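Local coordinates for protein pyocin-S2 (Pseudomonas aeruginosa, PDB 4QKO) that kills sensitive bacteria by breaking down their chromosomal DNA with its C-terminal HNH nuclease domain, which is held here by its immunity protein, at residues B[83-88]-B[94-99]; B[100-105]-B[110-115]. All blocks are in the same frame, centred on the assembly; numbering follows the deposited sequence.

In the fold
The two interactions follow in series along the chain and adjoin in sequence, yet their centres lie about 20 Å apart, on opposite sides of the domain's centre. Strand 99-102 joins them: Glu99, at its start, is the last residue of segment 94-99, and His101 and His102, where it ends, belong to interaction 2. This strand pairs antiparallel with strand 118-121, which leads into helix 123-130, giving the beta-beta-alpha metal fold of HNH nucleases. The immunity protein reaches interaction 1 but does not touch the segments of interaction 2, which hold the metal ligand His101. That separation is consistent with inhibition as in related DNase colicins, where the immunity protein binds beside the active site.

Interaction 1. Residues B[83-88]-B[94-99]; sequences APYVRE and GRIKIE
Tyr85 and Lys97 form a single antiparallel bridge as a non-hydrogen-bonded pair, their CA atoms 4.2 Å apart, between segments whose touching parts run 118° apart. The bridge closes part of the loop between helix 72-78 and strand 99-102, just ahead of the beta-beta-alpha metal motif of this HNH nuclease domain. Two backbone bonds flank it: Ile98 N gives its hydrogen to Pro84 O at 3.0 Å, and Val86 N reaches Ile96 O at 2.9 Å. Between them the backbones approach closely enough for CA-H...O contacts from Lys97 to Pro84 O and from Tyr85 to Ile96 O.

Across the contact the Tyr85 ring meets two side chains in different ways. Over one face lies Lys97 CE, 3.6 Å from the ring centroid, a CH-pi contact; NZ is farther off-centre in a cation-pi arrangement. At the ring's edge, in its plane, Ile96 CD1 stands 3.4 Å from Tyr85 CE2. Ile96 gets there with CG1 between its backbone N and carbonyl carbon (chi1 64°), so that it runs alongside the tyrosine. The polar ends lead to the immunity protein: Tyr85 OH bonds to its His34, and Lys97 NZ forms a salt bridge with its Glu31, while Ile35 of that chain packs on Tyr85 and Ile96.

Away from the aromatic ring, Ile98 packs against Val86 and Pro84, with its CD1 3.5 Å from Val86 CG1, while Trp57 of helix 49-62 touches Ala83, Pro84 and Ile98. Within 94-99, Arg95 holds the Glu99 carboxylate with NE and NH2, one nitrogen to each oxygen. A bend at the last torsion of Lys97 (chi4 -127°) brings NZ into the carbonyl plane of Ala83, 2.9 Å from its O.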
ATOM      1  N   ALA B  83       3.562   3.888  -0.941  1.00 17.93           N
ATOM      2  CA  ALA B  83       2.544   3.728   0.081  1.00 17.12           C
ATOM      3  C   ALA B  83       2.046   2.295   0.064  1.00 18.00           C
ATOM      4  O   ALA B  83       1.936   1.694  -0.983  1.00 17.71           O
ATOM      5  CB  ALA B  83       1.356   4.649  -0.200  1.00 16.70           C
ATOM      6  N   PRO B  84       1.561   1.809   1.211  1.00 18.22           N
ATOM      7  CA  PRO B  84       1.002   0.496   1.246  1.00 17.61           C
ATOM      8  C   PRO B  84      -0.325   0.447   0.542  1.00 16.95           C
ATOM      9  O   PRO B  84      -1.075   1.434   0.488  1.00 16.13           O
ATOM     10  CB  PRO B  84       0.800   0.221   2.721  1.00 18.57           C
ATOM     11  CG  PRO B  84       0.789   1.567   3.382  1.00 18.54           C
ATOM     12  CD  PRO B  84       1.545   2.491   2.513  1.00 19.36           C
ATOM     13  N   TYR B  85      -0.628  -0.750   0.068  1.00 15.13           N
ATOM     14  CA  TYR B  85      -1.983  -1.042  -0.418  1.00 15.65           C
ATOM     15  C   TYR B  85      -2.987  -1.157   0.752  1.00 14.15           C
ATOM     16  O   TYR B  85      -2.632  -1.630   1.847  1.00 13.18           O
ATOM     17  CB  TYR B  85      -2.003  -2.378  -1.239  1.00 15.67           C
ATOM     18  CG  TYR B  85      -1.243  -2.276  -2.558  1.00 17.11           C
ATOM     19  CD1 TYR B  85       0.159  -2.484  -2.598  1.00 18.71           C
ATOM     20  CD2 TYR B  85      -1.853  -1.933  -3.692  1.00 18.51           C
ATOM     21  CE1 TYR B  85       0.864  -2.401  -3.785  1.00 20.69           C
ATOM     22  CE2 TYR B  85      -1.185  -1.875  -4.893  1.00 19.41           C
ATOM     23  CZ  TYR B  85       0.194  -2.074  -4.934  1.00 22.57           C
ATOM     24  OH  TYR B  85       0.904  -1.980  -6.128  1.00 24.25           O
ATOM     25  N   VAL B  86      -4.206  -0.607   0.571  1.00 15.55           N
ATOM     26  CA  VAL B  86      -5.255  -0.794   1.559  1.00 15.66           C
ATOM     27  C   VAL B  86      -5.981  -2.132   1.367  1.00 15.25           C
ATOM     28  O   VAL B  86      -5.831  -2.862   0.370  1.00 14.84           O
ATOM     29  CB  VAL B  86      -6.269   0.370   1.630  1.00 17.84           C
ATOM     30  CG1 VAL B  86      -5.508   1.661   1.884  1.00 18.96           C
ATOM     31  CG2 VAL B  86      -7.053   0.481   0.321  1.00 18.50           C
ATOM     32  N   ARG B  87      -6.716  -2.465   2.369  1.00 16.22           N
ATOM     33  CA  ARG B  87      -7.604  -3.630   2.329  1.00 17.52           C
ATOM     34  C   ARG B  87      -8.594  -3.462   1.214  1.00 17.04           C
ATOM     35  O   ARG B  87      -9.000  -2.343   0.888  1.00 16.46           O
ATOM     36  CB  ARG B  87      -8.332  -3.801   3.648  1.00 20.35           C
ATOM     37  CG  ARG B  87      -7.460  -4.299   4.778  1.00 24.61           C
ATOM     38  CD  ARG B  87      -8.193  -4.131   6.102  1.00 30.33           C
ATOM     39  NE  ARG B  87      -7.353  -4.624   7.206  1.00 32.45           N
ATOM     40  CZ  ARG B  87      -7.208  -5.901   7.526  1.00 38.72           C
ATOM     41  NH1 ARG B  87      -7.887  -6.877   6.919  1.00 40.69           N
ATOM     42  NH2 ARG B  87      -6.360  -6.218   8.501  1.00 50.01           N
ATOM     43  N   GLU B  88      -8.993  -4.574   0.613  1.00 15.91           N
ATOM     44  CA  GLU B  88      -9.966  -4.567  -0.444  1.00 18.12           C
ATOM     45  C   GLU B  88     -11.203  -3.769  -0.057  1.00 18.22           C
ATOM     46  O   GLU B  88     -11.717  -3.021  -0.888  1.00 20.22           O
ATOM     47  CB  GLU B  88     -10.332  -6.020  -0.811  1.00 19.98           C
ATOM     48  CG  GLU B  88      -9.262  -6.666  -1.717  1.00 24.10           C
ATOM     49  CD  GLU B  88      -9.467  -6.367  -3.208  1.00 28.27           C
ATOM     50  OE1 GLU B  88     -10.616  -6.032  -3.610  1.00 34.01           O
ATOM     51  OE2 GLU B  88      -8.498  -6.464  -4.001  1.00 27.17           O
ATOM     52  N   GLY B  94     -10.127   2.832  -8.670  1.00 47.36           N
ATOM     53  CA  GLY B  94      -8.743   2.887  -9.120  1.00 44.72           C
ATOM     54  C   GLY B  94      -7.755   3.278  -8.057  1.00 39.72           C
ATOM     55  O   GLY B  94      -6.539   3.162  -8.258  1.00 42.74           O
ATOM     56  N   ARG B  95      -8.263   3.701  -6.902  1.00 32.84           N
ATOM     57  CA  ARG B  95      -7.400   4.094  -5.781  1.00 27.84           C
ATOM     58  C   ARG B  95      -7.290   2.997  -4.718  1.00 25.22           C
ATOM     59  O   ARG B  95      -8.304   2.656  -4.123  1.00 24.52           O
ATOM     60  CB  ARG B  95      -7.939   5.388  -5.172  1.00 28.52           C
ATOM     61  CG  ARG B  95      -7.848   6.532  -6.190  1.00 32.29           C
ATOM     62  CD  ARG B  95      -8.919   7.609  -5.950  1.00 32.19           C
ATOM     63  NE  ARG B  95      -8.677   8.326  -4.722  1.00 31.49           N
ATOM     64  CZ  ARG B  95      -9.525   9.183  -4.179  1.00 32.89           C
ATOM     65  NH1 ARG B  95     -10.703   9.437  -4.758  1.00 34.29           N
ATOM     66  NH2 ARG B  95      -9.200   9.792  -3.065  1.00 31.86           N
ATOM     67  N   ILE B  96      -6.099   2.383  -4.625  1.00 20.89           N
ATOM     68  CA  ILE B  96      -5.885   1.205  -3.864  1.00 20.97           C
ATOM     69  C   ILE B  96      -4.766   1.352  -2.801  1.00 18.16           C
ATOM     70  O   ILE B  96      -4.457   0.412  -2.157  1.00 17.51           O
ATOM     71  CB  ILE B  96      -5.700  -0.066  -4.795  1.00 23.13           C
ATOM     72  CG1 ILE B  96      -4.453   0.041  -5.663  1.00 24.67           C
ATOM     73  CG2 ILE B  96      -6.916  -0.184  -5.726  1.00 24.49           C
ATOM     74  CD1 ILE B  96      -4.130  -1.241  -6.403  1.00 25.73           C
ATOM     75  N   LYS B  97      -4.253   2.562  -2.592  1.00 19.68           N
ATOM     76  CA  LYS B  97      -3.164   2.831  -1.649  1.00 19.71           C
ATOM     77  C   LYS B  97      -3.568   3.897  -0.631  1.00 19.22           C
ATOM     78  O   LYS B  97      -4.481   4.705  -0.883  1.00 20.43           O
ATOM     79  CB  LYS B  97      -1.910   3.257  -2.401  1.00 21.47           C
ATOM     80  CG  LYS B  97      -1.221   2.027  -2.894  1.00 23.01           C
ATOM     81  CD  LYS B  97      -0.167   2.366  -3.866  1.00 25.35           C
ATOM     82  CE  LYS B  97       0.728   1.165  -4.096  1.00 25.00           C
ATOM     83  NZ  LYS B  97       2.119   1.596  -3.859  1.00 24.31           N
ATOM     84  N   ILE B  98      -2.955   3.833   0.533  1.00 17.20           N
ATOM     85  CA  ILE B  98      -3.074   4.865   1.532  1.00 16.73           C
ATOM     86  C   ILE B  98      -2.661   6.223   0.910  1.00 17.69           C
ATOM     87  O   ILE B  98      -1.603   6.360   0.182  1.00 18.99           O
ATOM     88  CB  ILE B  98      -2.203   4.590   2.753  1.00 17.08           C
ATOM     89  CG1 ILE B  98      -2.690   3.395   3.636  1.00 17.23           C
ATOM     90  CG2 ILE B  98      -2.111   5.797   3.634  1.00 17.09           C
ATOM     91  CD1 ILE B  98      -3.992   3.632   4.406  1.00 19.61           C
ATOM     92  N   GLU B  99      -3.469   7.231   1.217  1.00 18.29           N
ATOM     93  CA  GLU B  99      -3.236   8.601   0.762  1.00 20.46           C
ATOM     94  C   GLU B  99      -2.998   9.544   1.933  1.00 19.73           C
ATOM     95  O   GLU B  99      -3.571   9.398   2.974  1.00 21.64           O
ATOM     96  CB  GLU B  99      -4.412   9.118  -0.101  1.00 22.63           C
ATOM     97  CG  GLU B  99      -4.636   8.256  -1.354  1.00 25.97           C
ATOM     98  CD  GLU B  99      -5.983   8.503  -2.091  1.00 31.26           C
ATOM     99  OE1 GLU B  99      -6.780   9.356  -1.643  1.00 36.29           O
ATOM    100  OE2 GLU B  99      -6.259   7.825  -3.118  1.00 31.24           O
TER

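Interaction 2. Residues B[100-105]-B[110-115]. With MG (magnesium ion), chain O.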
ATOM      1  N   ILE B 100      -2.169  10.566   1.723  1.00 19.50           N
ATOM      2  CA  ILE B 100      -1.935  11.618   2.716  1.00 19.95           C
ATOM      3  C   ILE B 100      -2.663  12.884   2.287  1.00 23.87           C
ATOM      4  O   ILE B 100      -2.419  13.360   1.162  1.00 22.73           O
ATOM      5  CB  ILE B 100      -0.427  11.855   2.831  1.00 22.50           C
ATOM      6  CG1 ILE B 100       0.188  10.617   3.456  1.00 24.45           C
ATOM      7  CG2 ILE B 100      -0.095  13.036   3.727  1.00 22.90           C
ATOM      8  CD1 ILE B 100       1.692  10.592   3.471  1.00 26.39           C
ATOM      9  N   HIS B 101      -3.583  13.349   3.154  1.00 25.15           N
ATOM     10  CA  HIS B 101      -4.550  14.488   2.945  1.00 30.16           C
ATOM     11  C   HIS B 101      -4.128  15.599   3.921  1.00 26.45           C
ATOM     12  O   HIS B 101      -3.609  15.301   5.009  1.00 25.06           O
ATOM     13  CB  HIS B 101      -5.999  13.952   3.221  1.00 34.47           C
ATOM     14  CG  HIS B 101      -7.049  14.922   3.785  1.00 43.93           C
ATOM     15  ND1 HIS B 101      -8.048  15.499   3.009  1.00 50.74           N
ATOM     16  CD2 HIS B 101      -7.366  15.250   5.068  1.00 50.03           C
ATOM     17  CE1 HIS B 101      -8.856  16.217   3.777  1.00 52.17           C
ATOM     18  NE2 HIS B 101      -8.470  16.074   5.032  1.00 49.87           N
ATOM     19  N   HIS B 102      -4.394  16.840   3.530  1.00 23.59           N
ATOM     20  CA  HIS B 102      -4.184  17.978   4.400  1.00 24.10           C
ATOM     21  C   HIS B 102      -5.465  18.292   5.146  1.00 25.63           C
ATOM     22  O   HIS B 102      -6.532  18.423   4.552  1.00 28.94           O
ATOM     23  CB  HIS B 102      -3.773  19.159   3.548  1.00 23.58           C
ATOM     24  CG  HIS B 102      -2.374  19.054   3.045  1.00 24.69           C
ATOM     25  ND1 HIS B 102      -2.044  18.328   1.919  1.00 26.97           N
ATOM     26  CD2 HIS B 102      -1.202  19.457   3.581  1.00 25.68           C
ATOM     27  CE1 HIS B 102      -0.736  18.361   1.736  1.00 27.67           C
ATOM     28  NE2 HIS B 102      -0.200  19.042   2.731  1.00 24.95           N
ATOM     29  N   LYS B 103      -5.405  18.438   6.445  1.00 26.72           N
ATOM     30  CA  LYS B 103      -6.611  18.786   7.206  1.00 29.28           C
ATOM     31  C   LYS B 103      -7.116  20.193   6.920  1.00 30.61           C
ATOM     32  O   LYS B 103      -8.312  20.389   6.718  1.00 29.56           O
ATOM     33  CB  LYS B 103      -6.371  18.641   8.691  1.00 33.50           C
ATOM     34  CG  LYS B 103      -5.768  17.311   9.051  1.00 40.13           C
ATOM     35  CD  LYS B 103      -6.166  16.892  10.451  1.00 47.08           C
ATOM     36  CE  LYS B 103      -5.303  17.537  11.490  1.00 51.28           C
ATOM     37  NZ  LYS B 103      -6.108  17.675  12.737  1.00 61.30           N
ATOM     38  N   VAL B 104      -6.205  21.152   6.899  1.00 28.62           N
ATOM     39  CA  VAL B 104      -6.483  22.536   6.471  1.00 29.45           C
ATOM     40  C   VAL B 104      -5.941  22.796   5.067  1.00 30.41           C
ATOM     41  O   VAL B 104      -4.768  22.585   4.794  1.00 27.43           O
ATOM     42  CB  VAL B 104      -5.884  23.553   7.474  1.00 30.99           C
ATOM     43  CG1 VAL B 104      -6.183  25.001   7.056  1.00 29.70           C
ATOM     44  CG2 VAL B 104      -6.418  23.292   8.882  1.00 30.51           C
ATOM     45  N   ARG B 105      -6.787  23.270   4.146  1.00 33.75           N
ATOM     46  CA  ARG B 105      -6.370  23.431   2.763  1.00 35.57           C
ATOM     47  C   ARG B 105      -5.251  24.403   2.753  1.00 35.66           C
ATOM     48  O   ARG B 105      -5.240  25.352   3.546  1.00 33.23           O
ATOM     49  CB  ARG B 105      -7.515  23.903   1.850  1.00 42.19           C
ATOM     50  CG  ARG B 105      -8.698  22.936   1.825  1.00 48.97           C
ATOM     51  CD  ARG B 105      -9.504  22.884   0.519  1.00 57.15           C
ATOM     52  NE  ARG B 105      -9.697  24.169  -0.177  1.00 65.82           N
ATOM     53  CZ  ARG B 105     -10.496  25.169   0.221  1.00 71.58           C
ATOM     54  NH1 ARG B 105     -11.216  25.099   1.344  1.00 71.54           N
ATOM     55  NH2 ARG B 105     -10.566  26.271  -0.516  1.00 74.53           N
ATOM     56  N   GLY B 110      -3.151  26.379   5.292  1.00 27.12           N
ATOM     57  CA  GLY B 110      -2.590  25.171   5.866  1.00 24.88           C
ATOM     58  C   GLY B 110      -1.138  24.981   5.477  1.00 24.95           C
ATOM     59  O   GLY B 110      -0.693  25.388   4.386  1.00 23.97           O
ATOM     60  N   GLY B 111      -0.412  24.262   6.340  1.00 25.92           N
ATOM     61  CA  GLY B 111       1.009  23.985   6.080  1.00 26.24           C
ATOM     62  C   GLY B 111       1.121  22.774   5.186  1.00 23.55           C
ATOM     63  O   GLY B 111       0.441  21.760   5.392  1.00 24.44           O
ATOM     64  N   VAL B 112       1.955  22.888   4.191  1.00 25.44           N
ATOM     65  CA  VAL B 112       2.144  21.799   3.217  1.00 24.66           C
ATOM     66  C   VAL B 112       2.835  20.575   3.878  1.00 23.83           C
ATOM     67  O   VAL B 112       2.346  19.442   3.705  1.00 23.14           O
ATOM     68  CB  VAL B 112       2.977  22.191   1.997  1.00 26.70           C
ATOM     69  CG1 VAL B 112       3.178  20.982   1.052  1.00 27.54           C
ATOM     70  CG2 VAL B 112       2.313  23.354   1.257  1.00 29.53           C
ATOM     71  N   TYR B 113       3.948  20.817   4.574  1.00 20.48           N
ATOM     72  CA  TYR B 113       4.696  19.745   5.277  1.00 21.30           C
ATOM     73  C   TYR B 113       4.701  19.910   6.802  1.00 21.16           C
ATOM     74  O   TYR B 113       5.605  19.477   7.464  1.00 21.08           O
ATOM     75  CB  TYR B 113       6.129  19.701   4.735  1.00 21.53           C
ATOM     76  CG  TYR B 113       6.232  19.523   3.228  1.00 21.36           C
ATOM     77  CD1 TYR B 113       5.908  18.321   2.611  1.00 21.73           C
ATOM     78  CD2 TYR B 113       6.571  20.578   2.421  1.00 23.52           C
ATOM     79  CE1 TYR B 113       5.972  18.177   1.243  1.00 25.01           C
ATOM     80  CE2 TYR B 113       6.638  20.444   1.055  1.00 25.10           C
ATOM     81  CZ  TYR B 113       6.334  19.252   0.451  1.00 25.98           C
ATOM     82  OH  TYR B 113       6.453  19.093  -0.931  1.00 28.72           O
ATOM     83  N   ASN B 114       3.671  20.551   7.337  1.00 20.92           N
ATOM     84  CA  ASN B 114       3.440  20.643   8.766  1.00 21.79           C
ATOM     85  C   ASN B 114       2.814  19.348   9.170  1.00 19.42           C
ATOM     86  O   ASN B 114       1.743  19.027   8.716  1.00 20.23           O
ATOM     87  CB  ASN B 114       2.436  21.802   9.051  1.00 23.21           C
ATOM     88  CG  ASN B 114       2.046  21.925  10.520  1.00 23.87           C
ATOM     89  OD1 ASN B 114       2.349  21.088  11.335  1.00 24.38           O
ATOM     90  ND2 ASN B 114       1.440  23.067  10.873  1.00 27.34           N
ATOM     91  N   MET B 115       3.456  18.595  10.023  1.00 19.40           N
ATOM     92  CA  MET B 115       2.909  17.261  10.427  1.00 19.95           C
ATOM     93  C   MET B 115       1.624  17.303  11.154  1.00 20.53           C
ATOM     94  O   MET B 115       0.894  16.347  11.121  1.00 21.75           O
ATOM     95  CB  MET B 115       3.898  16.485  11.286  1.00 21.00           C
ATOM     96  CG  MET B 115       5.230  16.266  10.610  1.00 22.32           C
ATOM     97  SD  MET B 115       5.222  15.232   9.122  1.00 28.47           S
ATOM     98  CE  MET B 115       6.436  15.917   8.063  1.00 30.72           C
TER
HETATM   99 MG    MG O 704      -7.494  15.346   0.897  1.00 38.01          MG
HETATM  100  O   HOH W   1      -5.863  16.687   0.703  1.00 39.85           O
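The imidazole of His102 meets Val112 and Gly111 with its edge, both carbonyl oxygens lying near the ring plane. NE2 donates to Val112 O at 2.8 Å, with 158° at the hydrogen, and arrives on a lone pair in the carbonyl plane. Next to it, CD2 is 3.4 Å from Gly111 O. Trp49 meets the His102 ring with the planes at about 50°. In the other segment, Val112 CG1 sits over the centre of one face of the Tyr113 ring, 3.5 Å above its plane.

These residues belong to the HNH motif, in which strand 99-102 supplies one metal ligand and helix 123-130 another: His101 ND1 binds the magnesium ion at 2.2 Å, and His126 binds it too; His101, His126 and His130 probably form a zinc site as in relatives. A water on the magnesium accepts a hydrogen bond from His102 N, linking the ion to the backbone. Asn117 spans the two segments, pairing OD1 with Val104 N and ND2 with Gly111 O. Where the loop 106-109 closes, Gly110 N bonds to Arg105 O at 2.9 Å, and Gly110 CA points its hydrogen almost straight (171°) at Val104 O, 3.5 Å away.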